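Local atomic coordinates of archaeal flagellar ATP-binding protein FlaH (PDB entry 4WIA), a protein that probably binds ATP and magnesium as an accessory component of the archaellum, with a suggested regulatory role in its assembly. Residues 5-10 with 22-26; 49-55 with 80-84; 109-113 with 145-151; 180-186 with 199-205. All coordinates share one frame; numbering follows the deposited sequence.

Interaction 1: 5-10 with 22-26; sequences ELARID and GGIPH
A7 and I24 form the hydrogen-bonded pair of a short antiparallel sheet, A7 N giving to I24 O at 2.7 Å and I24 N returning to A7 O at 2.9 Å. L6 and P25 make the adjoining non-hydrogen-bonded pair, a position that suits proline because its nitrogen has no hydrogen to offer. Beyond it, H26 N donates to E5 O over 3.0 Å, arriving 35° above the carbonyl plane. The imidazole of H26 then folds back along the first strand: its CG is anti to the carbonyl carbon (chi1 -79°), and one ring face receives the methyl group of A7. With A7 CB 4.2 Å from the centroid of the H26 ring and 26° off its normal, this is a CH-pi contact. On the face that carries L6 and P25, the isobutyl end of L6 bends over the glycines, CD2 standing 3.6 Å from G22 C. Glycine at 23 brings bare backbone against the other strand, G23 CA lying 3.4 Å from A7 O. The face bearing A7 and I24 is buried, both residues resting on F51 of helix 40-53 and on I158 of strand 158-163; I9 joins them, its CG2 4.3 Å from I24 CG1. Such a two-stranded antiparallel sheet, separate from the main one, here lays the N-terminal segment over the helix that follows the probable P-loop in this KaiC-like ATPase fold.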
# COMPACT_ATOMS: atom_id res chain seq x y z
N GLU A 5 12.47 -12.24 0.81
CA GLU A 5 12.01 -13.51 1.43
C GLU A 5 10.97 -13.37 2.57
O GLU A 5 10.56 -14.38 3.12
CB GLU A 5 13.21 -14.37 1.87
CG GLU A 5 13.92 -13.99 3.16
CD GLU A 5 15.33 -14.59 3.20
OE1 GLU A 5 16.29 -13.82 2.94
OE2 GLU A 5 15.48 -15.81 3.43
N LEU A 6 10.49 -12.16 2.86
CA LEU A 6 9.39 -11.95 3.83
C LEU A 6 8.13 -11.45 3.19
O LEU A 6 8.11 -10.40 2.59
CB LEU A 6 9.83 -10.92 4.89
CG LEU A 6 9.48 -11.25 6.34
CD1 LEU A 6 10.25 -12.50 6.72
CD2 LEU A 6 9.87 -10.11 7.30
N ALA A 7 7.06 -12.19 3.34
CA ALA A 7 5.81 -11.71 2.85
C ALA A 7 5.12 -10.86 3.93
O ALA A 7 4.98 -11.30 5.05
CB ALA A 7 4.94 -12.88 2.49
N ARG A 8 4.67 -9.68 3.54
CA ARG A 8 4.08 -8.71 4.46
C ARG A 8 2.60 -8.84 4.63
O ARG A 8 1.86 -9.14 3.69
CB ARG A 8 4.46 -7.37 3.99
CG ARG A 8 5.98 -7.21 4.00
CD ARG A 8 6.33 -5.77 4.20
NE ARG A 8 6.67 -5.50 5.61
CZ ARG A 8 6.72 -4.29 6.15
NH1 ARG A 8 6.39 -3.23 5.40
NH2 ARG A 8 7.03 -4.13 7.44
N ILE A 9 2.19 -8.75 5.87
CA ILE A 9 0.82 -8.85 6.26
C ILE A 9 0.35 -7.57 7.02
O ILE A 9 -0.75 -7.57 7.60
CB ILE A 9 0.59 -10.07 7.17
CG1 ILE A 9 1.55 -10.04 8.35
CG2 ILE A 9 0.80 -11.35 6.40
CD1 ILE A 9 0.90 -10.31 9.68
N ASP A 10 1.13 -6.51 6.94
CA ASP A 10 0.92 -5.32 7.73
C ASP A 10 -0.41 -4.65 7.55
O ASP A 10 -0.79 -4.36 6.46
CB ASP A 10 1.93 -4.27 7.33
CG ASP A 10 3.32 -4.77 7.27
OD1 ASP A 10 3.58 -5.95 7.12
OD2 ASP A 10 4.18 -3.95 7.35
N GLY A 22 7.97 -9.71 11.79
CA GLY A 22 8.09 -8.85 10.60
C GLY A 22 7.18 -9.21 9.46
O GLY A 22 6.84 -8.36 8.64
N GLY A 23 6.85 -10.50 9.33
CA GLY A 23 6.10 -11.01 8.21
C GLY A 23 6.14 -12.53 8.23
O GLY A 23 6.65 -13.14 9.17
N ILE A 24 5.62 -13.14 7.17
CA ILE A 24 5.61 -14.56 7.07
C ILE A 24 6.69 -14.94 6.05
O ILE A 24 6.71 -14.36 4.98
CB ILE A 24 4.26 -15.04 6.57
CG1 ILE A 24 3.17 -14.77 7.59
CG2 ILE A 24 4.33 -16.54 6.25
CD1 ILE A 24 3.27 -15.60 8.86
N PRO A 25 7.61 -15.85 6.41
CA PRO A 25 8.64 -16.21 5.43
C PRO A 25 8.05 -16.92 4.24
O PRO A 25 7.19 -17.82 4.36
CB PRO A 25 9.58 -17.15 6.19
CG PRO A 25 9.33 -16.88 7.62
CD PRO A 25 7.87 -16.47 7.72
N HIS A 26 8.48 -16.49 3.08
CA HIS A 26 8.24 -17.26 1.87
C HIS A 26 8.63 -18.74 2.07
O HIS A 26 9.59 -19.03 2.75
CB HIS A 26 8.98 -16.60 0.69
CG HIS A 26 8.24 -15.42 0.14
ND1 HIS A 26 8.75 -14.14 0.13
CD2 HIS A 26 7.01 -15.32 -0.38
CE1 HIS A 26 7.85 -13.30 -0.36
NE2 HIS A 26 6.79 -14.00 -0.69

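Interaction 2: 49-55 with 80-84; sequences YGFLQNR and SINKK. With SO4 (sulfate ion), chain G; SO4 (sulfate ion), chain J.
L52 and K84 hold the tight half of the contact together with I81. The branch methyl I81 CG2 reaches both L52 and Y49: it lies 3.8 Å from L52 CD1 and meets the tyrosine ring at its edge, near the ring plane. K84 and L52 run alongside each other head to tail, K84 CD coming to 4.1 Å from L52 CD2. A bend at chi2 (-73°) followed by an extended run takes the lysine to the end of helix 40-53, where K84 NZ donates to L52 O at 2.9 Å, 45° above the carbonyl plane. R55 N reaches L52 O from the opposite face at 3.2 Å, as part of the Schellman motif that ends the helix. L52 O is thus gripped by two donors. On the outer side the segments no longer pack directly, and a single sulfate, probably from the crystallisation liquor, bridges them: it takes K84 NZ on its O3 at 2.7 Å and R55 NH2 on its O2 at 2.6 Å. A second sulfate binds 80-84 alone, its O4 accepting from K83 N at 2.9 Å. K84 NZ also bonds S12 of the third subunit, and R55 NH1 bonds Q53 of that subunit. The chemistry is consistent with an anion-binding patch at a subunit interface, where the sulfate held by K84 and R55 probably offsets their charges and the lysine couples a helix end to the neighbouring chain.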
# COMPACT_ATOMS: atom_id res chain seq x y z
N TYR A 49 -6.37 -11.18 4.43
CA TYR A 49 -6.54 -9.73 4.21
C TYR A 49 -5.24 -8.96 4.21
O TYR A 49 -5.04 -8.09 3.36
CB TYR A 49 -7.50 -9.16 5.24
CG TYR A 49 -7.97 -7.74 4.96
CD1 TYR A 49 -8.82 -7.49 3.92
CD2 TYR A 49 -7.51 -6.66 5.71
CE1 TYR A 49 -9.22 -6.21 3.63
CE2 TYR A 49 -7.92 -5.36 5.43
CZ TYR A 49 -8.77 -5.15 4.40
OH TYR A 49 -9.16 -3.89 4.15
N GLY A 50 -4.34 -9.25 5.16
CA GLY A 50 -2.99 -8.64 5.17
C GLY A 50 -2.21 -8.85 3.87
O GLY A 50 -1.78 -7.91 3.25
N PHE A 51 -2.06 -10.12 3.45
CA PHE A 51 -1.41 -10.42 2.20
C PHE A 51 -2.04 -9.64 1.03
O PHE A 51 -1.35 -9.01 0.24
CB PHE A 51 -1.51 -11.93 1.89
CG PHE A 51 -0.65 -12.82 2.76
CD1 PHE A 51 0.69 -12.59 2.87
CD2 PHE A 51 -1.19 -13.89 3.42
CE1 PHE A 51 1.47 -13.40 3.64
CE2 PHE A 51 -0.42 -14.73 4.20
CZ PHE A 51 0.91 -14.45 4.36
N LEU A 52 -3.37 -9.70 0.93
CA LEU A 52 -4.02 -9.03 -0.18
C LEU A 52 -3.77 -7.51 -0.19
O LEU A 52 -3.57 -6.91 -1.25
CB LEU A 52 -5.52 -9.28 -0.16
CG LEU A 52 -5.93 -10.69 -0.52
CD1 LEU A 52 -7.36 -10.91 -0.06
CD2 LEU A 52 -5.83 -10.88 -2.03
N GLN A 53 -3.81 -6.88 0.98
CA GLN A 53 -3.60 -5.44 1.04
C GLN A 53 -2.16 -5.10 0.71
O GLN A 53 -1.87 -4.00 0.27
CB GLN A 53 -3.92 -4.91 2.45
CG GLN A 53 -5.40 -4.94 2.78
CD GLN A 53 -6.14 -4.03 1.86
OE1 GLN A 53 -5.79 -2.88 1.70
NE2 GLN A 53 -7.14 -4.52 1.26
N ASN A 54 -1.25 -6.04 0.94
CA ASN A 54 0.14 -5.79 0.59
C ASN A 54 0.55 -6.32 -0.79
O ASN A 54 1.72 -6.50 -1.05
CB ASN A 54 1.04 -6.34 1.70
CG ASN A 54 0.97 -5.46 2.92
OD1 ASN A 54 1.70 -4.52 3.01
ND2 ASN A 54 0.10 -5.78 3.86
N ARG A 55 -0.43 -6.55 -1.65
CA ARG A 55 -0.23 -6.82 -3.10
C ARG A 55 0.23 -8.25 -3.39
O ARG A 55 0.80 -8.51 -4.43
CB ARG A 55 0.71 -5.82 -3.75
CG ARG A 55 0.37 -4.35 -3.49
CD ARG A 55 -0.98 -4.01 -4.10
NE ARG A 55 -1.39 -2.70 -3.68
CZ ARG A 55 -2.46 -2.03 -4.14
NH1 ARG A 55 -2.73 -0.85 -3.61
NH2 ARG A 55 -3.20 -2.47 -5.12
N SER A 80 -13.09 -6.37 4.17
CA SER A 80 -13.88 -6.64 3.00
C SER A 80 -13.00 -6.87 1.74
O SER A 80 -11.98 -6.24 1.52
CB SER A 80 -14.99 -5.58 2.83
OG SER A 80 -14.48 -4.44 2.17
N ILE A 81 -13.37 -7.89 0.95
CA ILE A 81 -12.52 -8.35 -0.16
C ILE A 81 -13.24 -8.45 -1.51
O ILE A 81 -12.84 -9.23 -2.38
CB ILE A 81 -11.87 -9.67 0.20
CG1 ILE A 81 -12.82 -10.67 0.90
CG2 ILE A 81 -10.66 -9.39 1.12
CD1 ILE A 81 -14.05 -11.12 0.15
N ASN A 82 -14.27 -7.63 -1.69
CA ASN A 82 -15.05 -7.64 -2.90
C ASN A 82 -14.26 -7.35 -4.14
O ASN A 82 -14.37 -8.05 -5.14
CB ASN A 82 -16.15 -6.56 -2.79
CG ASN A 82 -17.04 -6.80 -1.61
OD1 ASN A 82 -17.08 -6.01 -0.64
ND2 ASN A 82 -17.73 -7.91 -1.65
N LYS A 83 -13.52 -6.26 -4.11
CA LYS A 83 -12.71 -5.91 -5.26
C LYS A 83 -11.63 -6.92 -5.56
O LYS A 83 -11.28 -7.11 -6.73
CB LYS A 83 -12.10 -4.52 -5.14
CG LYS A 83 -13.11 -3.47 -5.53
CD LYS A 83 -12.46 -2.16 -5.89
CE LYS A 83 -13.42 -1.31 -6.69
NZ LYS A 83 -12.79 0.00 -7.01
N LYS A 84 -11.10 -7.54 -4.53
CA LYS A 84 -10.05 -8.50 -4.72
C LYS A 84 -10.63 -9.78 -5.37
O LYS A 84 -9.96 -10.39 -6.21
CB LYS A 84 -9.40 -8.85 -3.39
CG LYS A 84 -8.68 -7.69 -2.69
CD LYS A 84 -7.38 -7.35 -3.40
CE LYS A 84 -6.64 -6.23 -2.72
NZ LYS A 84 -5.30 -5.99 -3.35
S SO4 G . -14.38 -3.57 -1.26
O1 SO4 G . -14.56 -4.61 -0.28
O2 SO4 G . -13.65 -2.49 -0.66
O3 SO4 G . -15.67 -3.12 -1.73
O4 SO4 G . -13.53 -3.90 -2.37
S SO4 J . -4.79 -5.08 -6.90
O1 SO4 J . -5.07 -3.86 -7.71
O2 SO4 J . -3.52 -4.88 -6.12
O3 SO4 J . -5.78 -5.57 -5.96
O4 SO4 J . -4.55 -6.15 -7.95

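Interaction 3: 109-113 with 145-151; sequences LKKVM and LMAFFKR
M113, a selenomethionine in the crystal, lies across the F148 ring and makes the most intimate part of this contact. Its backbone leads: M113 CA stands 4.0 Å from the centroid of the F148 ring and 19° off the normal, a CH-pi contact over the face. The M113 side chain runs back along the phenylalanine toward its CB and bends at its last torsion (chi3 36°), which brings M113 CE to 3.8 Å from F148 CB. SE is obliquely placed, 5.2 Å from the centroid of the F148 ring, a Met-aromatic contact at longer range. Beside this pair, L145 CD1 touches two neighbours on helix 108-114, 4.0 Å from M113 CG and 4.1 Å from V112 CG1. V112 CG1 in turn approaches F149 CE1 at 4.2 Å, and the leucine ends meet where L109 CD2 comes to 4.3 Å from L145 CD2. No hydrogen bond spans the two segments; the joint is apolar.

The next shell sets these groups in place. The guanidinium of R151 lies with one face over F148 CA, while the F148 ring meets Y119 edge-to-face, and the hydroxyl of Y119 is hydrogen-bonded to V112 O. L109 N is held by D136; L132 and I133 of helix 129-134 pack on L109, with L132 also on V112 and I133 on L145. F149 continues inward to F126, I159 and C161 on the central strands. The short helical segments run nearly parallel, 12° apart. Away from the annotated sites, this is helix-helix packing in the layer flanking the parallel sheet of a P-loop NTPase, with helix 142-153 as part of the crossover connection from strand 123-127 to its parallel neighbour 158-163.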
# COMPACT_ATOMS: atom_id res chain seq x y z
N LEU A 109 -8.42 -35.08 -1.61
CA LEU A 109 -6.98 -34.86 -1.66
C LEU A 109 -6.39 -34.86 -3.06
O LEU A 109 -5.45 -34.13 -3.35
CB LEU A 109 -6.29 -35.90 -0.75
CG LEU A 109 -6.71 -35.79 0.74
CD1 LEU A 109 -5.79 -36.64 1.60
CD2 LEU A 109 -6.74 -34.37 1.30
N LYS A 110 -6.93 -35.70 -3.92
CA LYS A 110 -6.56 -35.70 -5.33
C LYS A 110 -6.90 -34.35 -5.98
O LYS A 110 -6.06 -33.77 -6.64
CB LYS A 110 -7.29 -36.85 -6.00
CG LYS A 110 -7.06 -36.92 -7.51
CD LYS A 110 -7.82 -38.08 -8.12
CE LYS A 110 -7.84 -37.93 -9.62
NZ LYS A 110 -8.27 -39.19 -10.28
N LYS A 111 -8.12 -33.84 -5.74
CA LYS A 111 -8.52 -32.49 -6.21
C LYS A 111 -7.59 -31.38 -5.72
O LYS A 111 -7.18 -30.49 -6.47
CB LYS A 111 -9.95 -32.16 -5.76
CG LYS A 111 -11.05 -32.81 -6.58
CD LYS A 111 -11.82 -31.80 -7.47
CE LYS A 111 -13.12 -32.33 -8.05
NZ LYS A 111 -13.05 -33.03 -9.37
N VAL A 112 -7.29 -31.43 -4.44
CA VAL A 112 -6.36 -30.49 -3.84
C VAL A 112 -5.00 -30.50 -4.55
O VAL A 112 -4.41 -29.45 -4.78
CB VAL A 112 -6.17 -30.82 -2.33
CG1 VAL A 112 -4.89 -30.19 -1.77
CG2 VAL A 112 -7.40 -30.38 -1.57
N MSE A 113 -4.50 -31.70 -4.86
CA MSE A 113 -3.14 -31.80 -5.40
C MSE A 113 -3.11 -31.44 -6.87
O MSE A 113 -2.08 -31.05 -7.39
CB MSE A 113 -2.49 -33.13 -5.13
CG MSE A 113 -2.49 -33.42 -3.63
SE MSE A 113 -1.72 -35.16 -3.15
CE MSE A 113 -0.31 -35.17 -4.55
N LEU A 145 0.46 -36.03 0.78
CA LEU A 145 -0.04 -34.68 0.76
C LEU A 145 1.02 -33.70 1.25
O LEU A 145 1.24 -32.65 0.65
CB LEU A 145 -1.28 -34.57 1.63
CG LEU A 145 -1.94 -33.19 1.66
CD1 LEU A 145 -2.58 -32.86 0.31
CD2 LEU A 145 -2.94 -33.17 2.80
N MSE A 146 1.70 -34.09 2.33
CA MSE A 146 2.77 -33.24 2.91
C MSE A 146 3.87 -33.06 1.91
O MSE A 146 4.38 -31.98 1.72
CB MSE A 146 3.33 -33.78 4.24
CG MSE A 146 2.33 -33.77 5.40
SE MSE A 146 1.43 -32.07 5.82
CE MSE A 146 2.43 -31.00 4.51
N ALA A 147 4.26 -34.13 1.25
CA ALA A 147 5.32 -34.08 0.25
C ALA A 147 4.94 -33.14 -0.88
O ALA A 147 5.77 -32.41 -1.39
CB ALA A 147 5.62 -35.48 -0.29
N PHE A 148 3.67 -33.17 -1.26
CA PHE A 148 3.19 -32.29 -2.29
C PHE A 148 3.25 -30.82 -1.86
O PHE A 148 3.71 -29.95 -2.61
CB PHE A 148 1.75 -32.67 -2.65
CG PHE A 148 1.06 -31.61 -3.46
CD1 PHE A 148 1.33 -31.49 -4.81
CD2 PHE A 148 0.27 -30.65 -2.85
CE1 PHE A 148 0.76 -30.50 -5.57
CE2 PHE A 148 -0.32 -29.65 -3.60
CZ PHE A 148 -0.08 -29.57 -4.97
N PHE A 149 2.74 -30.54 -0.67
CA PHE A 149 2.85 -29.15 -0.10
C PHE A 149 4.30 -28.66 -0.02
O PHE A 149 4.58 -27.50 -0.36
CB PHE A 149 2.21 -29.05 1.29
CG PHE A 149 0.71 -29.05 1.29
CD1 PHE A 149 -0.03 -28.82 0.16
CD2 PHE A 149 0.04 -29.30 2.47
CE1 PHE A 149 -1.39 -28.84 0.19
CE2 PHE A 149 -1.33 -29.30 2.52
CZ PHE A 149 -2.05 -29.05 1.38
N LYS A 150 5.20 -29.53 0.40
CA LYS A 150 6.64 -29.20 0.42
C LYS A 150 7.22 -28.82 -0.96
O LYS A 150 8.08 -27.96 -1.07
CB LYS A 150 7.46 -30.36 1.03
CG LYS A 150 7.32 -30.44 2.54
CD LYS A 150 7.50 -29.09 3.25
CE LYS A 150 7.24 -29.34 4.73
NZ LYS A 150 8.00 -28.55 5.70
N ARG A 151 6.71 -29.47 -1.98
CA ARG A 151 7.05 -29.23 -3.36
C ARG A 151 6.55 -27.84 -3.77
O ARG A 151 7.29 -27.05 -4.35
CB ARG A 151 6.37 -30.36 -4.18
CG ARG A 151 7.22 -31.12 -5.14
CD ARG A 151 6.96 -32.65 -5.06
NE ARG A 151 5.59 -33.05 -5.44
CZ ARG A 151 4.92 -34.14 -5.00
NH1 ARG A 151 3.67 -34.34 -5.40
NH2 ARG A 151 5.49 -35.01 -4.15

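Interaction 4: 180-186 with 199-205; sequences ATMLIRT and AKILKYN
M182 and Y204 both place CG anti to the backbone N (chi1 -175° and -161°), so that they leave the sheet as neighbours on one face, running in the same direction. The selenomethionine then lays CE over the middle of the phenol ring, 3.9 Å from the Y204 centroid and 12° off its normal. M182 SE is above the same face, a Met-aromatic contact, and M182 CE also touches I201 CD1 at 3.7 Å. On the sheet face that carries L183 and R185, K203 is fully extended, which carries NZ past the strand end to A180 O at 2.7 Å, in the carbonyl plane; R177 O, from helix 170-179, is a second acceptor for it. The backbone pairing is regular at R185 and K200, where N-H and carbonyl answer each other in both directions. It is interrupted where L183 O accepts from L202 N at 2.8 Å and, weakly, from K203 N at 3.4 Å: two residues, L202 and K203, stand opposite the single L183, which makes a classic beta bulge. L202 CD1 packs on L183 CD2 at 3.7 Å. Further along, T186 hydrogen-bonds T38, an ATP-binding residue by similarity. The arrangement is a bulged beta hairpin of strands 182-191 and 194-204, extending the ATPase sheet beside its probable Walker A loop.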
# COMPACT_ATOMS: atom_id res chain seq x y z
N ALA A 180 5.08 -29.17 9.36
CA ALA A 180 4.89 -27.72 9.49
C ALA A 180 6.25 -26.97 9.59
O ALA A 180 7.13 -27.42 10.29
CB ALA A 180 4.04 -27.42 10.72
N THR A 181 6.40 -25.84 8.90
CA THR A 181 7.49 -24.95 9.21
C THR A 181 7.08 -23.98 10.34
O THR A 181 7.91 -23.57 11.16
CB THR A 181 7.94 -24.14 7.99
OG1 THR A 181 6.90 -23.22 7.60
CG2 THR A 181 8.30 -25.05 6.88
N MSE A 182 5.81 -23.60 10.37
CA MSE A 182 5.28 -22.79 11.43
C MSE A 182 4.09 -23.51 12.00
O MSE A 182 3.14 -23.78 11.30
CB MSE A 182 4.90 -21.42 10.90
CG MSE A 182 4.44 -20.50 12.03
SE MSE A 182 3.94 -18.80 11.25
CE MSE A 182 3.96 -17.72 12.86
N LEU A 183 4.13 -23.83 13.28
CA LEU A 183 3.02 -24.46 13.93
C LEU A 183 2.41 -23.57 15.01
O LEU A 183 3.09 -23.15 15.95
CB LEU A 183 3.48 -25.75 14.56
CG LEU A 183 2.38 -26.52 15.32
CD1 LEU A 183 1.35 -27.14 14.37
CD2 LEU A 183 3.00 -27.60 16.22
N ILE A 184 1.11 -23.33 14.89
CA ILE A 184 0.40 -22.47 15.78
C ILE A 184 -0.75 -23.25 16.35
O ILE A 184 -1.57 -23.81 15.61
CB ILE A 184 -0.19 -21.26 15.05
CG1 ILE A 184 0.91 -20.50 14.34
CG2 ILE A 184 -0.89 -20.37 16.04
CD1 ILE A 184 0.37 -19.42 13.41
N ARG A 185 -0.85 -23.26 17.67
CA ARG A 185 -1.97 -23.90 18.34
C ARG A 185 -2.90 -22.88 18.96
O ARG A 185 -2.45 -21.99 19.69
CB ARG A 185 -1.46 -24.88 19.40
CG ARG A 185 -2.54 -25.47 20.28
CD ARG A 185 -2.04 -26.67 21.03
NE ARG A 185 -2.83 -26.91 22.23
CZ ARG A 185 -3.91 -27.70 22.31
NH1 ARG A 185 -4.39 -28.38 21.26
NH2 ARG A 185 -4.54 -27.82 23.48
N THR A 186 -4.19 -23.03 18.70
CA THR A 186 -5.21 -22.11 19.20
C THR A 186 -6.07 -22.74 20.29
O THR A 186 -6.37 -23.92 20.21
CB THR A 186 -6.12 -21.61 18.08
OG1 THR A 186 -6.71 -22.70 17.39
CG2 THR A 186 -5.34 -20.81 17.09
N ALA A 199 -3.28 -17.84 20.54
CA ALA A 199 -2.54 -18.50 19.49
C ALA A 199 -1.11 -18.64 19.95
O ALA A 199 -0.43 -17.65 20.16
CB ALA A 199 -2.58 -17.66 18.26
N LYS A 200 -0.65 -19.87 20.17
CA LYS A 200 0.68 -20.10 20.62
C LYS A 200 1.54 -20.67 19.49
O LYS A 200 1.18 -21.66 18.83
CB LYS A 200 0.64 -21.04 21.78
CG LYS A 200 1.97 -21.14 22.49
CD LYS A 200 1.85 -22.14 23.64
CE LYS A 200 2.61 -21.72 24.87
NZ LYS A 200 1.98 -22.42 26.02
N ILE A 201 2.72 -20.08 19.30
CA ILE A 201 3.56 -20.46 18.20
C ILE A 201 4.50 -21.51 18.75
O ILE A 201 5.49 -21.20 19.37
CB ILE A 201 4.33 -19.26 17.65
CG1 ILE A 201 3.34 -18.29 17.00
CG2 ILE A 201 5.39 -19.75 16.66
CD1 ILE A 201 3.94 -16.99 16.46
N LEU A 202 4.18 -22.78 18.51
CA LEU A 202 4.97 -23.88 19.02
C LEU A 202 6.24 -24.09 18.24
O LEU A 202 7.17 -24.63 18.77
CB LEU A 202 4.17 -25.15 19.00
CG LEU A 202 2.87 -25.11 19.77
CD1 LEU A 202 2.08 -26.39 19.54
CD2 LEU A 202 3.14 -24.91 21.24
N LYS A 203 6.32 -23.60 17.02
CA LYS A 203 7.47 -23.86 16.18
C LYS A 203 7.45 -22.86 15.07
O LYS A 203 6.39 -22.51 14.59
CB LYS A 203 7.31 -25.25 15.61
CG LYS A 203 8.34 -25.72 14.61
CD LYS A 203 7.84 -27.07 14.08
CE LYS A 203 8.71 -27.67 13.04
NZ LYS A 203 7.99 -28.84 12.47
N TYR A 204 8.61 -22.39 14.67
CA TYR A 204 8.70 -21.35 13.68
C TYR A 204 10.04 -21.42 13.01
O TYR A 204 10.94 -20.67 13.35
CB TYR A 204 8.52 -19.96 14.36
CG TYR A 204 8.14 -18.78 13.44
CD1 TYR A 204 8.03 -18.94 12.07
CD2 TYR A 204 7.94 -17.51 13.97
CE1 TYR A 204 7.70 -17.85 11.25
CE2 TYR A 204 7.63 -16.43 13.18
CZ TYR A 204 7.50 -16.59 11.82
OH TYR A 204 7.15 -15.51 11.02
N ASN A 205 10.20 -22.32 12.06
CA ASN A 205 11.42 -22.37 11.26
C ASN A 205 11.48 -21.11 10.40
O ASN A 205 10.45 -20.64 9.83
CB ASN A 205 11.42 -23.54 10.30
CG ASN A 205 11.29 -24.88 10.99
OD1 ASN A 205 11.61 -25.04 12.15
ND2 ASN A 205 10.80 -25.89 10.24
O HOH W 1 7.75 -20.78 8.38

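In the fold
The four contacts follow one another along the chain in series. Interactions 1 and 2 have centres 15 Å apart and meet at helix 40-53, which carries one segment of interaction 2 and against which interaction 1 packs: I9 CG2 lies 3.5 Å from F51 CE1, and D10 O probably accepts a hydrogen bond from N54 ND2. Interaction 1 also touches interaction 4, again with centres 15 Å apart, where I24 CD1 meets M182 SE at 4.0 Å. Interaction 3 stands farther off in the helical layer, about 23 Å from interaction 1 between centres, and reaches interaction 4 through K150 and T181. Together they tie the N-terminal segment, the flanking helices and the mixed sheet into one ATPase domain, with interaction 2 facing neighbouring subunits.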